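Local coordinates for hemolysin-related protein (Vibrio cholerae serotype O1, PDB 6MLT) that is a secreted, metal-binding and carbohydrate-binding protein of the biofilm matrix that probably mediates adhesion of the biofilm to surfaces, at residues 479-484 with 524-529; 487-492 with 603-608; 511-516 with 555-560. All coordinates share one frame; numbering follows the deposited sequence.

Contact 1 of 3, residues 479-484 with 524-529; sequences SAYDFT and PVVADL. With NA (sodium ion), chain H.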
ATOM      1  N   SER A 479      -3.293  11.081  -6.393  1.00 18.28           N
ATOM      2  CA  SER A 479      -3.801   9.881  -5.741  1.00 16.08           C
ATOM      3  C   SER A 479      -4.262   8.918  -6.825  1.00 16.90           C
ATOM      4  O   SER A 479      -4.164   9.207  -8.020  1.00 17.24           O
ATOM      5  CB  SER A 479      -4.929  10.209  -4.756  1.00 18.57           C
ATOM      6  OG  SER A 479      -6.081  10.651  -5.444  1.00 18.65           O
ATOM      7  N   ALA A 480      -4.768   7.764  -6.399  1.00 16.95           N
ATOM      8  CA  ALA A 480      -5.119   6.693  -7.321  1.00 18.92           C
ATOM      9  C   ALA A 480      -6.473   6.112  -6.948  1.00 19.15           C
ATOM     10  O   ALA A 480      -6.842   6.062  -5.770  1.00 16.21           O
ATOM     11  CB  ALA A 480      -4.067   5.583  -7.308  1.00 19.38           C
ATOM     12  N   TYR A 481      -7.204   5.661  -7.965  1.00 18.36           N
ATOM     13  CA  TYR A 481      -8.478   4.980  -7.781  1.00 18.81           C
ATOM     14  C   TYR A 481      -8.889   4.344  -9.106  1.00 19.25           C
ATOM     15  O   TYR A 481      -8.617   4.890 -10.181  1.00 16.68           O
ATOM     16  CB  TYR A 481      -9.572   5.940  -7.291  1.00 18.39           C
ATOM     17  CG  TYR A 481     -10.947   5.303  -7.292  1.00 19.51           C
ATOM     18  CD1 TYR A 481     -11.223   4.205  -6.482  1.00 19.37           C
ATOM     19  CD2 TYR A 481     -11.961   5.780  -8.117  1.00 21.74           C
ATOM     20  CE1 TYR A 481     -12.470   3.595  -6.496  1.00 19.50           C
ATOM     21  CE2 TYR A 481     -13.218   5.180  -8.136  1.00 21.06           C
ATOM     22  CZ  TYR A 481     -13.462   4.086  -7.327  1.00 19.96           C
ATOM     23  OH  TYR A 481     -14.699   3.484  -7.336  1.00 20.22           O
ATOM     24  N   ASP A 482      -9.555   3.191  -9.013  1.00 20.10           N
ATOM     25  CA  ASP A 482     -10.054   2.459 -10.182  1.00 21.49           C
ATOM     26  C   ASP A 482     -11.490   2.900 -10.441  1.00 22.42           C
ATOM     27  O   ASP A 482     -12.446   2.293  -9.960  1.00 20.72           O
ATOM     28  CB  ASP A 482      -9.967   0.953  -9.950  1.00 22.21           C
ATOM     29  CG  ASP A 482     -10.515   0.146 -11.113  1.00 22.59           C
ATOM     30  OD1 ASP A 482     -10.733   0.722 -12.203  1.00 20.58           O
ATOM     31  OD2 ASP A 482     -10.747  -1.064 -10.933  1.00 22.78           O
ATOM     32  N   PHE A 483     -11.638   3.980 -11.215  1.00 20.28           N
ATOM     33  CA  PHE A 483     -12.964   4.453 -11.609  1.00 21.59           C
ATOM     34  C   PHE A 483     -13.664   3.463 -12.531  1.00 23.22           C
ATOM     35  O   PHE A 483     -14.883   3.274 -12.436  1.00 23.71           O
ATOM     36  CB  PHE A 483     -12.860   5.800 -12.327  1.00 22.01           C
ATOM     37  CG  PHE A 483     -12.557   6.958 -11.432  1.00 21.09           C
ATOM     38  CD1 PHE A 483     -13.570   7.596 -10.741  1.00 21.89           C
ATOM     39  CD2 PHE A 483     -11.265   7.445 -11.324  1.00 20.29           C
ATOM     40  CE1 PHE A 483     -13.292   8.683  -9.930  1.00 21.06           C
ATOM     41  CE2 PHE A 483     -10.982   8.527 -10.519  1.00 20.65           C
ATOM     42  CZ  PHE A 483     -11.997   9.148  -9.820  1.00 19.92           C
ATOM     43  N   THR A 484     -12.923   2.856 -13.454  1.00 19.76           N
ATOM     44  CA  THR A 484     -13.548   2.073 -14.512  1.00 22.50           C
ATOM     45  C   THR A 484     -13.920   0.671 -14.062  1.00 26.24           C
ATOM     46  O   THR A 484     -14.750   0.032 -14.712  1.00 25.81           O
ATOM     47  CB  THR A 484     -12.628   1.970 -15.731  1.00 23.25           C
ATOM     48  OG1 THR A 484     -11.438   1.257 -15.374  1.00 21.23           O
ATOM     49  CG2 THR A 484     -12.268   3.361 -16.260  1.00 26.34           C
ATOM     50  N   PRO A 524      -6.759  15.117  -4.700  1.00 18.60           N
ATOM     51  CA  PRO A 524      -8.156  14.698  -4.557  1.00 19.27           C
ATOM     52  C   PRO A 524      -8.234  13.321  -3.917  1.00 16.73           C
ATOM     53  O   PRO A 524      -7.295  12.523  -3.983  1.00 17.74           O
ATOM     54  CB  PRO A 524      -8.680  14.666  -6.001  1.00 18.64           C
ATOM     55  CG  PRO A 524      -7.576  15.241  -6.855  1.00 20.44           C
ATOM     56  CD  PRO A 524      -6.309  15.041  -6.094  1.00 18.65           C
ATOM     57  N   VAL A 525      -9.380  13.047  -3.299  1.00 16.93           N
ATOM     58  CA  VAL A 525      -9.613  11.800  -2.571  1.00 16.33           C
ATOM     59  C   VAL A 525     -10.904  11.166  -3.066  1.00 17.56           C
ATOM     60  O   VAL A 525     -11.926  11.850  -3.200  1.00 18.10           O
ATOM     61  CB  VAL A 525      -9.687  12.047  -1.052  1.00 19.39           C
ATOM     62  CG1 VAL A 525     -10.286  10.839  -0.312  1.00 18.29           C
ATOM     63  CG2 VAL A 525      -8.296  12.387  -0.513  1.00 19.98           C
ATOM     64  N   VAL A 526     -10.869   9.859  -3.307  1.00 16.18           N
ATOM     65  CA  VAL A 526     -12.078   9.078  -3.545  1.00 16.28           C
ATOM     66  C   VAL A 526     -12.373   8.277  -2.287  1.00 17.09           C
ATOM     67  O   VAL A 526     -11.486   7.601  -1.745  1.00 17.37           O
ATOM     68  CB  VAL A 526     -11.927   8.157  -4.765  1.00 19.09           C
ATOM     69  CG1 VAL A 526     -13.140   7.234  -4.897  1.00 20.13           C
ATOM     70  CG2 VAL A 526     -11.754   8.990  -6.033  1.00 20.72           C
ATOM     71  N   ALA A 527     -13.616   8.350  -1.823  1.00 17.04           N
ATOM     72  CA  ALA A 527     -14.046   7.548  -0.690  1.00 18.56           C
ATOM     73  C   ALA A 527     -15.526   7.233  -0.825  1.00 20.56           C
ATOM     74  O   ALA A 527     -16.309   8.055  -1.315  1.00 20.38           O
ATOM     75  CB  ALA A 527     -13.785   8.260   0.638  1.00 18.17           C
ATOM     76  N   ASP A 528     -15.894   6.031  -0.380  1.00 18.49           N
ATOM     77  CA  ASP A 528     -17.282   5.573  -0.364  1.00 22.89           C
ATOM     78  C   ASP A 528     -17.885   6.020   0.960  1.00 21.93           C
ATOM     79  O   ASP A 528     -17.783   5.335   1.980  1.00 20.16           O
ATOM     80  CB  ASP A 528     -17.358   4.062  -0.540  1.00 22.95           C
ATOM     81  CG  ASP A 528     -18.787   3.546  -0.587  1.00 27.52           C
ATOM     82  OD1 ASP A 528     -19.724   4.359  -0.422  1.00 27.60           O
ATOM     83  OD2 ASP A 528     -18.974   2.325  -0.793  1.00 27.32           O
ATOM     84  N   LEU A 529     -18.527   7.189   0.939  1.00 19.60           N
ATOM     85  CA  LEU A 529     -19.002   7.791   2.178  1.00 20.91           C
ATOM     86  C   LEU A 529     -20.156   6.996   2.777  1.00 21.92           C
ATOM     87  O   LEU A 529     -20.182   6.751   3.989  1.00 19.92           O
ATOM     88  CB  LEU A 529     -19.417   9.242   1.926  1.00 20.50           C
ATOM     89  CG  LEU A 529     -18.361  10.136   1.259  1.00 21.57           C
ATOM     90  CD1 LEU A 529     -18.905  11.543   1.044  1.00 21.17           C
ATOM     91  CD2 LEU A 529     -17.076  10.181   2.067  1.00 19.86           C
TER
HETATM   92 NA    NA H1007      -9.494   1.333 -13.986  1.00 20.83          NA
HETATM   93  O   HOH W   1      -8.155   8.690  -4.427  1.00 23.75           O
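The phenol ring of Y481 has V526 CG1 over the middle of one face, while in its plane, at the edge, lies F483 CD1. The methyl sits 3.6 Å from the ring centroid and only 7° off the normal, a well-centred CH-pi contact. F483 is turned differently: its face receives CD2 of Y481, and its far end reaches back, CZ standing 3.8 Å from V526 CG2 in an oblique approach. One valine thus serves two aromatic rings with its two branches, a task suited to a beta-branched residue on a strand. V526 CG1 lies opposite its own backbone nitrogen (chi1 173°), which carries that branch across to the tyrosine. The Y481 hydroxyl is occupied elsewhere, bonding to the carbonyl of R567.

The strands 478-481 and 525-527 are the innermost strands of two four-stranded antiparallel blades of the beta-propeller, so these side chains fill the seam between consecutive blades. No direct backbone hydrogen bond joins the two segments. Instead S479 OG donates to P524 O at 2.7 Å, arriving 34° out of the carbonyl plane; serine is small enough to make this link inside a buried seam. A bridging water donates to S479 OG at 3.0 Å and to A480 O at 3.2 Å, and its oxygen accepts from V526 N, also at 3.2 Å, so that the V526 amide, at the edge of its sheet, finds an acceptor, while A480 O, already bonded to the backbone of A606, gains a second donor.

Beyond Y481 the chain leaves its strand for a DxDxDG-like loop around sodium. D482 OD1 coordinates the ion at 2.3 Å, and T484, D486, I488 and E490 complete the site. The other carboxylate oxygen, D482 OD2, accepts the amide of G487.

Contact 2 of 3, residues 487-492 with 603-608; sequences GIDEVL and FRSATI. With NA (sodium ion), chain H.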
ATOM      1  N   GLY A 487      -9.882  -3.211 -12.473  1.00 23.49           N
ATOM      2  CA  GLY A 487      -8.801  -3.655 -11.617  1.00 24.76           C
ATOM      3  C   GLY A 487      -7.520  -2.858 -11.735  1.00 23.70           C
ATOM      4  O   GLY A 487      -6.568  -3.137 -10.992  1.00 23.94           O
ATOM      5  N   ILE A 488      -7.469  -1.874 -12.634  1.00 22.82           N
ATOM      6  CA  ILE A 488      -6.296  -1.031 -12.844  1.00 21.68           C
ATOM      7  C   ILE A 488      -6.636   0.382 -12.387  1.00 20.60           C
ATOM      8  O   ILE A 488      -7.647   0.948 -12.811  1.00 21.64           O
ATOM      9  CB  ILE A 488      -5.858  -1.040 -14.321  1.00 25.11           C
ATOM     10  CG1 ILE A 488      -5.640  -2.483 -14.795  1.00 23.34           C
ATOM     11  CG2 ILE A 488      -4.588  -0.200 -14.508  1.00 26.53           C
ATOM     12  CD1 ILE A 488      -5.276  -2.607 -16.268  1.00 24.34           C
ATOM     13  N   ASP A 489      -5.793   0.951 -11.527  1.00 19.53           N
ATOM     14  CA  ASP A 489      -6.050   2.286 -11.003  1.00 19.15           C
ATOM     15  C   ASP A 489      -5.824   3.337 -12.082  1.00 21.52           C
ATOM     16  O   ASP A 489      -4.903   3.230 -12.899  1.00 18.59           O
ATOM     17  CB  ASP A 489      -5.140   2.588  -9.811  1.00 18.98           C
ATOM     18  CG  ASP A 489      -5.640   1.975  -8.499  1.00 23.45           C
ATOM     19  OD1 ASP A 489      -6.712   1.332  -8.486  1.00 20.26           O
ATOM     20  OD2 ASP A 489      -4.946   2.150  -7.470  1.00 21.58           O
ATOM     21  N   GLU A 490      -6.695   4.343 -12.087  1.00 19.72           N
ATOM     22  CA  GLU A 490      -6.453   5.613 -12.748  1.00 19.77           C
ATOM     23  C   GLU A 490      -5.731   6.559 -11.783  1.00 19.30           C
ATOM     24  O   GLU A 490      -5.645   6.314 -10.576  1.00 17.73           O
ATOM     25  CB  GLU A 490      -7.773   6.226 -13.232  1.00 18.04           C
ATOM     26  CG  GLU A 490      -8.365   5.574 -14.488  1.00 19.64           C
ATOM     27  CD  GLU A 490      -9.001   4.203 -14.246  1.00 22.32           C
ATOM     28  OE1 GLU A 490      -9.896   4.095 -13.379  1.00 21.26           O
ATOM     29  OE2 GLU A 490      -8.607   3.229 -14.931  1.00 22.16           O
ATOM     30  N   VAL A 491      -5.200   7.649 -12.335  1.00 17.52           N
ATOM     31  CA  VAL A 491      -4.466   8.660 -11.585  1.00 17.17           C
ATOM     32  C   VAL A 491      -5.326   9.911 -11.466  1.00 19.08           C
ATOM     33  O   VAL A 491      -5.917  10.375 -12.451  1.00 17.56           O
ATOM     34  CB  VAL A 491      -3.127   9.009 -12.264  1.00 17.79           C
ATOM     35  CG1 VAL A 491      -2.297   9.922 -11.361  1.00 17.95           C
ATOM     36  CG2 VAL A 491      -2.360   7.748 -12.625  1.00 19.26           C
ATOM     37  N   LEU A 492      -5.370  10.471 -10.261  1.00 16.34           N
ATOM     38  CA  LEU A 492      -6.083  11.711  -9.989  1.00 16.05           C
ATOM     39  C   LEU A 492      -5.050  12.804  -9.780  1.00 17.91           C
ATOM     40  O   LEU A 492      -4.179  12.673  -8.915  1.00 18.49           O
ATOM     41  CB  LEU A 492      -6.980  11.584  -8.759  1.00 17.69           C
ATOM     42  CG  LEU A 492      -8.135  10.590  -8.823  1.00 18.17           C
ATOM     43  CD1 LEU A 492      -7.647   9.158  -8.655  1.00 19.39           C
ATOM     44  CD2 LEU A 492      -9.144  10.934  -7.748  1.00 24.06           C
ATOM     45  N   PHE A 603      -0.166   2.626  -2.269  1.00 17.26           N
ATOM     46  CA  PHE A 603       0.055   3.759  -1.383  1.00 17.17           C
ATOM     47  C   PHE A 603      -0.627   4.972  -1.998  1.00 20.18           C
ATOM     48  O   PHE A 603      -0.383   5.308  -3.161  1.00 18.21           O
ATOM     49  CB  PHE A 603       1.553   4.005  -1.168  1.00 15.99           C
ATOM     50  CG  PHE A 603       1.885   4.562   0.186  1.00 15.87           C
ATOM     51  CD1 PHE A 603       1.709   5.911   0.452  1.00 15.97           C
ATOM     52  CD2 PHE A 603       2.360   3.737   1.200  1.00 17.99           C
ATOM     53  CE1 PHE A 603       2.003   6.425   1.697  1.00 18.11           C
ATOM     54  CE2 PHE A 603       2.657   4.253   2.448  1.00 21.52           C
ATOM     55  CZ  PHE A 603       2.477   5.596   2.698  1.00 19.81           C
ATOM     56  N   ARG A 604      -1.500   5.601  -1.209  1.00 17.59           N
ATOM     57  CA  ARG A 604      -2.367   6.691  -1.655  1.00 16.75           C
ATOM     58  C   ARG A 604      -3.278   6.258  -2.804  1.00 16.54           C
ATOM     59  O   ARG A 604      -3.585   7.032  -3.708  1.00 17.29           O
ATOM     60  CB  ARG A 604      -1.544   7.937  -2.006  1.00 18.81           C
ATOM     61  CG  ARG A 604      -1.263   8.812  -0.757  1.00 18.51           C
ATOM     62  CD  ARG A 604      -0.315   9.971  -1.047  1.00 19.31           C
ATOM     63  NE  ARG A 604       1.071   9.517  -1.179  1.00 16.69           N
ATOM     64  CZ  ARG A 604       1.984   9.565  -0.216  1.00 18.61           C
ATOM     65  NH1 ARG A 604       1.693  10.055   0.983  1.00 17.88           N
ATOM     66  NH2 ARG A 604       3.206   9.127  -0.458  1.00 19.55           N
ATOM     67  N   SER A 605      -3.751   5.015  -2.738  1.00 14.66           N
ATOM     68  CA  SER A 605      -4.836   4.527  -3.576  1.00 18.91           C
ATOM     69  C   SER A 605      -6.087   4.286  -2.736  1.00 17.08           C
ATOM     70  O   SER A 605      -6.008   3.747  -1.625  1.00 17.12           O
ATOM     71  CB  SER A 605      -4.461   3.222  -4.284  1.00 21.44           C
ATOM     72  OG  SER A 605      -5.599   2.692  -4.937  1.00 18.00           O
ATOM     73  N   ALA A 606      -7.238   4.669  -3.282  1.00 16.26           N
ATOM     74  CA  ALA A 606      -8.524   4.424  -2.647  1.00 16.36           C
ATOM     75  C   ALA A 606      -9.111   3.059  -2.979  1.00 18.15           C
ATOM     76  O   ALA A 606     -10.157   2.701  -2.428  1.00 18.89           O
ATOM     77  CB  ALA A 606      -9.526   5.512  -3.056  1.00 17.68           C
ATOM     78  N   THR A 607      -8.480   2.292  -3.864  1.00 17.20           N
ATOM     79  CA  THR A 607      -9.091   1.070  -4.376  1.00 16.96           C
ATOM     80  C   THR A 607      -8.920  -0.072  -3.383  1.00 18.19           C
ATOM     81  O   THR A 607      -7.794  -0.429  -3.027  1.00 20.06           O
ATOM     82  CB  THR A 607      -8.477   0.688  -5.718  1.00 18.37           C
ATOM     83  OG1 THR A 607      -8.626   1.772  -6.641  1.00 20.92           O
ATOM     84  CG2 THR A 607      -9.156  -0.574  -6.292  1.00 21.29           C
ATOM     85  N   ILE A 608     -10.033  -0.665  -2.958  1.00 18.91           N
ATOM     86  CA  ILE A 608      -9.972  -1.840  -2.092  1.00 20.54           C
ATOM     87  C   ILE A 608      -9.519  -3.025  -2.931  1.00 23.71           C
ATOM     88  O   ILE A 608     -10.128  -3.342  -3.959  1.00 23.80           O
ATOM     89  CB  ILE A 608     -11.329  -2.113  -1.429  1.00 21.73           C
ATOM     90  CG1 ILE A 608     -11.700  -0.962  -0.493  1.00 18.63           C
ATOM     91  CG2 ILE A 608     -11.302  -3.449  -0.662  1.00 25.83           C
ATOM     92  CD1 ILE A 608     -13.107  -1.072   0.101  1.00 22.15           C
TER
HETATM   93 NA    NA H1007      -9.494   1.333 -13.986  1.00 20.83          NA
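D489 and T607 run past one another in opposite directions, so that the carboxylate comes alongside the threonine hydroxyl and presents its second oxygen to S605. The two bonds approach the carboxylate differently. T607 OG1 donates to D489 OD1 at 2.7 Å from above the carboxylate plane, 39° out of it. S605 OG donates to D489 OD2, again at 2.7 Å, but from the syn side and with a smaller tilt. In D489, CG lies beside the backbone nitrogen and opposite the carbonyl carbon (chi1 -80°), which projects both oxygens at the facing segment. Further donors complete the grip: S280 OG bonds to OD2, and R609 NH2 forms a salt bridge with OD1. Such a ring of donors would be expected to keep this buried carboxylate charged.

S605 has a second duty. Its OG accepts the amide of T607 at 3.1 Å, with an angle of 168° at the hydrogen, an ST turn that sets the two hydroxyls side by side for the aspartate. Residues 603-608 belong to the tail that follows the last propeller blade, and the backbone bond between A480 and A606 lays it against the innermost strand of the 478-514 blade; D489 pins it there from the loop leading into strand 490-494. Short hydroxyl residues suit a tail that must come this close to a carboxylate.

The residues on either side of D489 in the chain turn to sodium. I488 gives its carbonyl oxygen at 2.2 Å, and E490 brings a carboxylate, OE2 at 2.3 Å and OE1 longer at 2.9 Å. G487 just before has a positive phi, where a side chain would collide with the preceding carbonyl.

Contact 3 of 3, residues 511-516 with 555-560; sequences GIIANS and FVYESA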
ATOM      1  N   GLY A 511     -11.066  12.471 -17.724  1.00 21.85           N
ATOM      2  CA  GLY A 511     -12.044  13.356 -17.122  1.00 18.12           C
ATOM      3  C   GLY A 511     -11.371  14.647 -16.731  1.00 20.26           C
ATOM      4  O   GLY A 511     -10.180  14.669 -16.408  1.00 20.26           O
ATOM      5  N   ILE A 512     -12.133  15.735 -16.788  1.00 19.03           N
ATOM      6  CA  ILE A 512     -11.648  17.069 -16.461  1.00 20.29           C
ATOM      7  C   ILE A 512     -12.719  17.767 -15.638  1.00 23.53           C
ATOM      8  O   ILE A 512     -13.891  17.790 -16.029  1.00 23.51           O
ATOM      9  CB  ILE A 512     -11.337  17.903 -17.720  1.00 25.17           C
ATOM     10  CG1 ILE A 512     -10.343  17.178 -18.623  1.00 29.20           C
ATOM     11  CG2 ILE A 512     -10.785  19.277 -17.323  1.00 28.26           C
ATOM     12  CD1 ILE A 512     -10.169  17.825 -19.993  1.00 32.19           C
ATOM     13  N   ILE A 513     -12.317  18.351 -14.516  1.00 21.21           N
ATOM     14  CA  ILE A 513     -13.208  19.110 -13.645  1.00 23.52           C
ATOM     15  C   ILE A 513     -12.533  20.436 -13.340  1.00 22.08           C
ATOM     16  O   ILE A 513     -11.386  20.452 -12.879  1.00 19.41           O
ATOM     17  CB  ILE A 513     -13.512  18.342 -12.344  1.00 22.00           C
ATOM     18  CG1 ILE A 513     -14.367  17.111 -12.645  1.00 23.12           C
ATOM     19  CG2 ILE A 513     -14.198  19.247 -11.316  1.00 26.49           C
ATOM     20  CD1 ILE A 513     -14.537  16.165 -11.465  1.00 21.58           C
ATOM     21  N   ALA A 514     -13.237  21.541 -13.592  1.00 20.22           N
ATOM     22  CA  ALA A 514     -12.705  22.853 -13.252  1.00 20.34           C
ATOM     23  C   ALA A 514     -12.568  22.970 -11.738  1.00 20.81           C
ATOM     24  O   ALA A 514     -13.550  22.815 -11.005  1.00 23.21           O
ATOM     25  CB  ALA A 514     -13.617  23.950 -13.798  1.00 21.76           C
ATOM     26  N   ASN A 515     -11.352  23.250 -11.277  1.00 19.78           N
ATOM     27  CA  ASN A 515     -11.052  23.298  -9.848  1.00 17.65           C
ATOM     28  C   ASN A 515      -9.703  23.980  -9.689  1.00 19.47           C
ATOM     29  O   ASN A 515      -8.693  23.467 -10.185  1.00 20.38           O
ATOM     30  CB  ASN A 515     -11.029  21.887  -9.255  1.00 18.85           C
ATOM     31  CG  ASN A 515     -11.008  21.881  -7.736  1.00 19.51           C
ATOM     32  OD1 ASN A 515     -12.010  22.183  -7.089  1.00 18.48           O
ATOM     33  ND2 ASN A 515      -9.867  21.517  -7.163  1.00 17.35           N
ATOM     34  N   SER A 516      -9.679  25.133  -9.021  1.00 17.44           N
ATOM     35  CA  SER A 516      -8.482  25.961  -8.980  1.00 17.94           C
ATOM     36  C   SER A 516      -7.743  25.825  -7.654  1.00 18.92           C
ATOM     37  O   SER A 516      -8.331  25.519  -6.612  1.00 17.89           O
ATOM     38  CB  SER A 516      -8.817  27.435  -9.217  1.00 17.92           C
ATOM     39  OG  SER A 516      -9.755  27.928  -8.272  1.00 18.62           O
ATOM     40  N   PHE A 555     -15.414  20.563  -2.921  1.00 20.04           N
ATOM     41  CA  PHE A 555     -16.317  20.160  -3.987  1.00 20.84           C
ATOM     42  C   PHE A 555     -16.298  18.645  -4.087  1.00 20.74           C
ATOM     43  O   PHE A 555     -15.226  18.036  -4.172  1.00 18.40           O
ATOM     44  CB  PHE A 555     -15.923  20.831  -5.310  1.00 22.15           C
ATOM     45  CG  PHE A 555     -16.135  22.316  -5.287  1.00 22.53           C
ATOM     46  CD1 PHE A 555     -15.278  23.136  -4.577  1.00 27.72           C
ATOM     47  CD2 PHE A 555     -17.227  22.883  -5.914  1.00 20.41           C
ATOM     48  CE1 PHE A 555     -15.495  24.503  -4.515  1.00 28.66           C
ATOM     49  CE2 PHE A 555     -17.447  24.245  -5.852  1.00 23.14           C
ATOM     50  CZ  PHE A 555     -16.579  25.051  -5.153  1.00 25.25           C
ATOM     51  N   VAL A 556     -17.483  18.047  -4.038  1.00 19.49           N
ATOM     52  CA  VAL A 556     -17.642  16.602  -4.006  1.00 17.41           C
ATOM     53  C   VAL A 556     -18.479  16.194  -5.207  1.00 17.94           C
ATOM     54  O   VAL A 556     -19.564  16.740  -5.425  1.00 19.85           O
ATOM     55  CB  VAL A 556     -18.293  16.136  -2.691  1.00 17.72           C
ATOM     56  CG1 VAL A 556     -18.492  14.621  -2.683  1.00 19.31           C
ATOM     57  CG2 VAL A 556     -17.430  16.566  -1.507  1.00 19.69           C
ATOM     58  N   TYR A 557     -17.976  15.225  -5.968  1.00 17.15           N
ATOM     59  CA  TYR A 557     -18.598  14.767  -7.194  1.00 17.61           C
ATOM     60  C   TYR A 557     -18.945  13.292  -7.079  1.00 19.35           C
ATOM     61  O   TYR A 557     -18.413  12.571  -6.233  1.00 19.64           O
ATOM     62  CB  TYR A 557     -17.667  14.991  -8.391  1.00 17.42           C
ATOM     63  CG  TYR A 557     -17.359  16.454  -8.623  1.00 20.85           C
ATOM     64  CD1 TYR A 557     -16.342  17.097  -7.924  1.00 21.76           C
ATOM     65  CD2 TYR A 557     -18.111  17.201  -9.518  1.00 20.84           C
ATOM     66  CE1 TYR A 557     -16.071  18.439  -8.134  1.00 21.29           C
ATOM     67  CE2 TYR A 557     -17.851  18.532  -9.730  1.00 21.73           C
ATOM     68  CZ  TYR A 557     -16.832  19.148  -9.040  1.00 22.02           C
ATOM     69  OH  TYR A 557     -16.589  20.488  -9.259  1.00 23.97           O
ATOM     70  N   GLU A 558     -19.834  12.855  -7.961  1.00 21.33           N
ATOM     71  CA  GLU A 558     -20.226  11.460  -8.059  1.00 22.06           C
ATOM     72  C   GLU A 558     -20.372  11.102  -9.530  1.00 22.38           C
ATOM     73  O   GLU A 558     -20.426  11.973 -10.403  1.00 19.15           O
ATOM     74  CB  GLU A 558     -21.528  11.198  -7.297  1.00 23.01           C
ATOM     75  CG  GLU A 558     -22.697  12.046  -7.765  1.00 30.16           C
ATOM     76  CD  GLU A 558     -23.968  11.742  -7.004  1.00 39.98           C
ATOM     77  OE1 GLU A 558     -24.348  10.556  -6.939  1.00 45.75           O
ATOM     78  OE2 GLU A 558     -24.581  12.685  -6.464  1.00 42.63           O
ATOM     79  N   SER A 559     -20.437   9.802  -9.800  1.00 21.77           N
ATOM     80  CA  SER A 559     -20.646   9.336 -11.163  1.00 21.89           C
ATOM     81  C   SER A 559     -21.966   9.868 -11.705  1.00 22.28           C
ATOM     82  O   SER A 559     -23.002   9.780 -11.045  1.00 21.63           O
ATOM     83  CB  SER A 559     -20.642   7.809 -11.209  1.00 22.18           C
ATOM     84  OG  SER A 559     -20.912   7.365 -12.527  1.00 24.13           O
ATOM     85  N   ALA A 560     -21.925  10.423 -12.915  1.00 22.28           N
ATOM     86  CA  ALA A 560     -23.137  10.953 -13.525  1.00 26.29           C
ATOM     87  C   ALA A 560     -24.019   9.867 -14.121  1.00 29.85           C
ATOM     88  O   ALA A 560     -25.209  10.110 -14.350  1.00 33.70           O
ATOM     89  CB  ALA A 560     -22.785  11.971 -14.612  1.00 24.72           C
TER
HETATM   90  O   HOH W   2     -14.408  21.806  -8.612  1.00 23.02           O
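I513 starts from a CB that points at the strand carrying Y557, and there it divides. The short branch, CG2, goes to the phenol end of the tyrosine: it is 3.5 Å from CZ and 3.4 Å from OH. The long branch passes through CG1, which is opposite the carbonyl carbon, and stays extended (chi2 171°), so its tip CD1 comes over the middle of the ring, leaning toward CG. There it rides 4.0 Å from the ring centroid and 11° off the normal, a CH-pi contact over the face. Isoleucine suits the place because its two unequal branches cover the ring from its centre to the hydroxyl end.

With the strands some 9.5 Å apart from I513 CA to Y557 CA, the ring bridges two neighbouring propeller blades: strand 509-514 is the outermost of one, strand 553-559 next to the outermost of the other. The hydroxyl extends the span through a water lying in the ring plane, to which Y557 OH donates at 2.6 Å. That water donates in turn to A514 O at 2.7 Å and to N515 OD1 at 2.9 Å. N515 is itself fixed by N551 and by V540 O.

The contact therefore has two characters, apolar over the ring and polar at its tip, where the hydroxyl is bonded to a water rather than directly to the facing segment.

In the fold
Contacts 1 and 2 lie deep in the propeller, their centres about 7 Å apart; contact 3 is only partly buried and about 12 Å from contact 1, centre to centre. All three draw on the blade formed by strands 478-481 to 509-514. Contacts 1 and 3 join it, at its inner and outer strands, to the next blade, whereas contact 2 joins it to the C-terminal tail. Contacts 1 and 2 share the sodium loop and the antiparallel pairing of Y481 with E490. Chemistry changes accordingly: a valine against aromatic rings, a serine bond and a bridging water in contact 1; a probably charged carboxylate held by hydroxyls and an arginine in contact 2; a water-tethered tyrosine in contact 3.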